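Local coordinates for protein fimbrin (Schizosaccharomyces pombe, PDB 1RT8) that binds and crosslinks actin filaments and associates with actin structures involved in cell polarity, with roles in cytokinesis, mating and spore formation, at residues A[282-294]-A[379-393]. Residues are numbered along the deposited sequence; the frame is centred on the assembly and turned at random.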
# COMPACT_ATOMS: atom_id res chain seq x y z
N GLU A 282 -3.66 18.86 -6.01
CA GLU A 282 -2.22 18.62 -5.92
C GLU A 282 -1.84 18.44 -4.45
O GLU A 282 -1.01 17.60 -4.12
CB GLU A 282 -1.44 19.79 -6.52
CG GLU A 282 0.05 19.74 -6.18
CD GLU A 282 0.91 20.47 -7.19
OE1 GLU A 282 0.66 21.67 -7.46
OE2 GLU A 282 1.86 19.84 -7.71
N GLY A 283 -2.48 19.22 -3.58
CA GLY A 283 -2.21 19.12 -2.16
C GLY A 283 -2.54 17.75 -1.61
O GLY A 283 -1.79 17.20 -0.81
N GLU A 284 -3.68 17.20 -2.04
CA GLU A 284 -4.09 15.87 -1.57
C GLU A 284 -3.13 14.80 -2.05
O GLU A 284 -2.79 13.88 -1.30
CB GLU A 284 -5.51 15.53 -2.05
CG GLU A 284 -6.64 16.27 -1.33
CD GLU A 284 -6.56 16.14 0.19
OE1 GLU A 284 -6.38 15.02 0.69
OE2 GLU A 284 -6.68 17.17 0.88
N ARG A 285 -2.68 14.91 -3.30
CA ARG A 285 -1.76 13.92 -3.85
C ARG A 285 -0.43 13.93 -3.11
O ARG A 285 0.10 12.86 -2.76
CB ARG A 285 -1.53 14.18 -5.35
CG ARG A 285 -2.71 13.74 -6.22
CD ARG A 285 -3.00 12.27 -6.02
NE ARG A 285 -1.82 11.44 -6.29
CZ ARG A 285 -1.54 10.31 -5.65
NH1 ARG A 285 -2.36 9.86 -4.71
NH2 ARG A 285 -0.43 9.63 -5.93
N GLU A 286 0.12 15.11 -2.85
CA GLU A 286 1.38 15.21 -2.13
C GLU A 286 1.20 14.55 -0.77
O GLU A 286 2.06 13.79 -0.33
CB GLU A 286 1.81 16.67 -1.95
CG GLU A 286 2.10 17.42 -3.25
CD GLU A 286 2.69 18.80 -3.03
OE1 GLU A 286 2.36 19.44 -2.01
OE2 GLU A 286 3.49 19.26 -3.87
N ALA A 287 0.08 14.84 -0.12
CA ALA A 287 -0.21 14.28 1.19
C ALA A 287 -0.19 12.75 1.16
O ALA A 287 0.38 12.11 2.04
CB ALA A 287 -1.58 14.78 1.70
N ARG A 288 -0.81 12.17 0.13
CA ARG A 288 -0.84 10.71 0.00
C ARG A 288 0.53 10.13 -0.32
O ARG A 288 0.86 9.05 0.15
CB ARG A 288 -1.86 10.30 -1.07
CG ARG A 288 -3.29 10.24 -0.56
CD ARG A 288 -4.30 10.12 -1.70
NE ARG A 288 -5.69 10.11 -1.23
CZ ARG A 288 -6.26 9.09 -0.59
NH1 ARG A 288 -5.57 7.98 -0.34
NH2 ARG A 288 -7.53 9.17 -0.20
N VAL A 289 1.32 10.85 -1.12
CA VAL A 289 2.67 10.41 -1.48
C VAL A 289 3.58 10.49 -0.25
O VAL A 289 4.35 9.57 0.02
CB VAL A 289 3.27 11.27 -2.61
CG1 VAL A 289 4.74 10.94 -2.80
CG2 VAL A 289 2.50 11.03 -3.92
N PHE A 290 3.49 11.60 0.48
CA PHE A 290 4.30 11.80 1.67
C PHE A 290 3.91 10.78 2.74
O PHE A 290 4.76 10.31 3.50
CB PHE A 290 4.13 13.23 2.22
CG PHE A 290 4.67 14.31 1.33
CD1 PHE A 290 4.44 15.65 1.62
CD2 PHE A 290 5.42 14.00 0.20
CE1 PHE A 290 4.95 16.66 0.81
CE2 PHE A 290 5.93 15.00 -0.63
CZ PHE A 290 5.70 16.34 -0.32
N THR A 291 2.62 10.45 2.81
CA THR A 291 2.12 9.48 3.78
C THR A 291 2.76 8.13 3.50
O THR A 291 3.22 7.46 4.42
CB THR A 291 0.58 9.31 3.69
OG1 THR A 291 -0.05 10.48 4.23
CG2 THR A 291 0.13 8.08 4.49
N LEU A 292 2.80 7.73 2.23
CA LEU A 292 3.40 6.46 1.86
C LEU A 292 4.88 6.51 2.22
O LEU A 292 5.42 5.57 2.80
CB LEU A 292 3.24 6.20 0.36
CG LEU A 292 1.84 5.87 -0.16
CD1 LEU A 292 1.81 6.03 -1.68
CD2 LEU A 292 1.46 4.44 0.24
N TRP A 293 5.54 7.62 1.89
CA TRP A 293 6.96 7.75 2.18
C TRP A 293 7.27 7.64 3.68
O TRP A 293 8.04 6.79 4.11
CB TRP A 293 7.50 9.07 1.64
CG TRP A 293 8.95 9.27 1.97
CD1 TRP A 293 10.00 8.51 1.54
CD2 TRP A 293 9.51 10.27 2.83
NE1 TRP A 293 11.17 8.97 2.08
CE2 TRP A 293 10.90 10.05 2.88
CE3 TRP A 293 8.96 11.33 3.57
CZ2 TRP A 293 11.76 10.85 3.64
CZ3 TRP A 293 9.82 12.13 4.32
CH2 TRP A 293 11.21 11.88 4.35
N LEU A 294 6.66 8.51 4.48
CA LEU A 294 6.89 8.46 5.93
C LEU A 294 6.57 7.08 6.50
O LEU A 294 7.31 6.57 7.34
CB LEU A 294 6.06 9.53 6.64
CG LEU A 294 6.56 10.97 6.48
CD1 LEU A 294 5.49 11.96 6.94
CD2 LEU A 294 7.85 11.16 7.27
N ARG A 379 -2.06 23.17 6.30
CA ARG A 379 -1.91 22.30 5.15
C ARG A 379 -0.64 22.60 4.39
O ARG A 379 0.20 21.73 4.20
CB ARG A 379 -3.10 22.43 4.22
CG ARG A 379 -4.28 21.61 4.65
CD ARG A 379 -5.48 21.82 3.74
NE ARG A 379 -6.33 20.64 3.80
CZ ARG A 379 -6.29 19.66 2.90
NH1 ARG A 379 -5.46 19.73 1.87
NH2 ARG A 379 -7.04 18.59 3.07
N THR A 380 -0.51 23.86 3.97
CA THR A 380 0.63 24.30 3.20
C THR A 380 1.95 24.19 3.94
O THR A 380 2.96 23.80 3.35
CB THR A 380 0.42 25.76 2.73
OG1 THR A 380 -0.66 25.80 1.79
CG2 THR A 380 1.67 26.31 2.07
N LEU A 381 1.97 24.54 5.22
CA LEU A 381 3.22 24.47 5.97
C LEU A 381 3.58 23.05 6.42
O LEU A 381 4.77 22.74 6.59
CB LEU A 381 3.17 25.45 7.15
CG LEU A 381 2.87 26.90 6.71
CD1 LEU A 381 2.90 27.83 7.92
CD2 LEU A 381 3.88 27.36 5.67
N THR A 382 2.59 22.18 6.62
CA THR A 382 2.88 20.81 7.02
C THR A 382 3.48 20.09 5.80
O THR A 382 4.44 19.33 5.93
CB THR A 382 1.63 20.05 7.50
OG1 THR A 382 1.12 20.68 8.68
CG2 THR A 382 1.97 18.60 7.84
N LEU A 383 2.91 20.34 4.62
CA LEU A 383 3.42 19.74 3.39
C LEU A 383 4.82 20.28 3.09
O LEU A 383 5.69 19.54 2.64
CB LEU A 383 2.50 20.07 2.22
CG LEU A 383 1.15 19.36 2.10
CD1 LEU A 383 0.31 20.10 1.07
CD2 LEU A 383 1.36 17.90 1.68
N ALA A 384 5.03 21.57 3.34
CA ALA A 384 6.32 22.19 3.08
C ALA A 384 7.42 21.58 3.95
O ALA A 384 8.53 21.33 3.48
CB ALA A 384 6.23 23.70 3.30
N LEU A 385 7.12 21.35 5.23
CA LEU A 385 8.12 20.77 6.13
C LEU A 385 8.44 19.33 5.74
O LEU A 385 9.60 18.95 5.67
CB LEU A 385 7.64 20.82 7.58
CG LEU A 385 8.46 20.03 8.61
CD1 LEU A 385 9.90 20.53 8.61
CD2 LEU A 385 7.84 20.20 10.00
N VAL A 386 7.42 18.51 5.48
CA VAL A 386 7.72 17.13 5.10
C VAL A 386 8.48 17.13 3.77
O VAL A 386 9.43 16.36 3.61
CB VAL A 386 6.44 16.28 4.97
CG1 VAL A 386 6.79 14.89 4.46
CG2 VAL A 386 5.75 16.17 6.33
N TRP A 387 8.09 18.00 2.84
CA TRP A 387 8.79 18.07 1.56
C TRP A 387 10.27 18.35 1.77
O TRP A 387 11.12 17.70 1.16
CB TRP A 387 8.20 19.15 0.66
CG TRP A 387 9.05 19.43 -0.54
CD1 TRP A 387 9.63 20.62 -0.88
CD2 TRP A 387 9.45 18.49 -1.55
NE1 TRP A 387 10.37 20.48 -2.04
CE2 TRP A 387 10.28 19.18 -2.47
CE3 TRP A 387 9.19 17.13 -1.77
CZ2 TRP A 387 10.84 18.56 -3.59
CZ3 TRP A 387 9.76 16.51 -2.89
CH2 TRP A 387 10.57 17.22 -3.78
N GLN A 388 10.60 19.31 2.63
CA GLN A 388 12.00 19.62 2.89
C GLN A 388 12.73 18.38 3.40
O GLN A 388 13.89 18.16 3.06
CB GLN A 388 12.12 20.75 3.91
CG GLN A 388 11.75 22.09 3.36
CD GLN A 388 12.70 22.56 2.29
OE1 GLN A 388 12.28 23.09 1.26
NE2 GLN A 388 14.00 22.36 2.51
N MET A 389 12.04 17.60 4.23
CA MET A 389 12.64 16.37 4.75
C MET A 389 12.89 15.39 3.61
O MET A 389 13.97 14.80 3.50
CB MET A 389 11.72 15.73 5.80
CG MET A 389 12.37 14.61 6.58
SD MET A 389 11.24 13.74 7.69
CE MET A 389 11.53 14.59 9.24
N MET A 390 11.89 15.20 2.75
CA MET A 390 12.05 14.30 1.62
C MET A 390 13.13 14.81 0.67
O MET A 390 13.97 14.05 0.20
CB MET A 390 10.73 14.16 0.84
CG MET A 390 10.88 13.45 -0.52
SD MET A 390 9.31 13.15 -1.39
CE MET A 390 8.70 11.73 -0.52
N ARG A 391 13.10 16.11 0.39
CA ARG A 391 14.06 16.71 -0.52
C ARG A 391 15.51 16.60 -0.05
O ARG A 391 16.41 16.29 -0.85
CB ARG A 391 13.72 18.18 -0.76
CG ARG A 391 14.64 18.88 -1.75
CD ARG A 391 14.54 18.24 -3.14
NE ARG A 391 15.44 18.87 -4.09
CZ ARG A 391 16.75 18.63 -4.18
NH1 ARG A 391 17.33 17.77 -3.35
NH2 ARG A 391 17.48 19.25 -5.10
N MET A 392 15.75 16.88 1.23
CA MET A 392 17.10 16.80 1.76
C MET A 392 17.59 15.36 1.72
O MET A 392 18.76 15.10 1.45
CB MET A 392 17.16 17.31 3.20
CG MET A 392 18.58 17.38 3.75
SD MET A 392 19.65 18.39 2.70
CE MET A 392 19.13 20.04 3.14
N ASN A 393 16.68 14.42 1.98
CA ASN A 393 17.03 13.00 1.96
C ASN A 393 17.54 12.61 0.57
O ASN A 393 18.49 11.85 0.45
CB ASN A 393 15.81 12.16 2.32
CG ASN A 393 16.15 10.69 2.48
OD1 ASN A 393 15.39 9.82 2.06
ND2 ASN A 393 17.27 10.40 3.12
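Phe290 fits as a knob into the hole formed by Leu383, Val386, Trp387 and Met390, a worked example of knobs-into-holes packing between helices crossing at 42°. Its CB and CG lie against Val386 CG1. Farther out, CD1 meets Leu383 CD2 at 3.8 Å and CE1 the backbone Leu383 O at 3.5 Å; CD2 nears Met390 CE, while CE2 reaches Met390 SD at 3.9 Å in an oblique Met-aromatic contact. CZ, the ring's tip, ends 3.9 Å from both CB and CE3 of Trp387. With an alanine here the hole would probably lose its filling, and the Met390 sulfur its Phe290 ring partner. One turn on, Trp293 has CG anti to its backbone N (chi1 178°), sending the indole alongside Met390; the CE methyl covers one face in a CH-pi contact, while Met389 CG meets CH2 at the edge. At the other end, Arg379 NH2 gives Glu284 OE2 a 2.6 Å hydrogen bond within a salt bridge, nearly in the guanidinium plane, and NH1 adds a weak one. Within the third calponin-homology domain, helix 306-309 touches Ala287 and Leu383, and helix 314-323 Leu294 and Met389; helix 500-511, of the fourth, meets Trp387 and Met390.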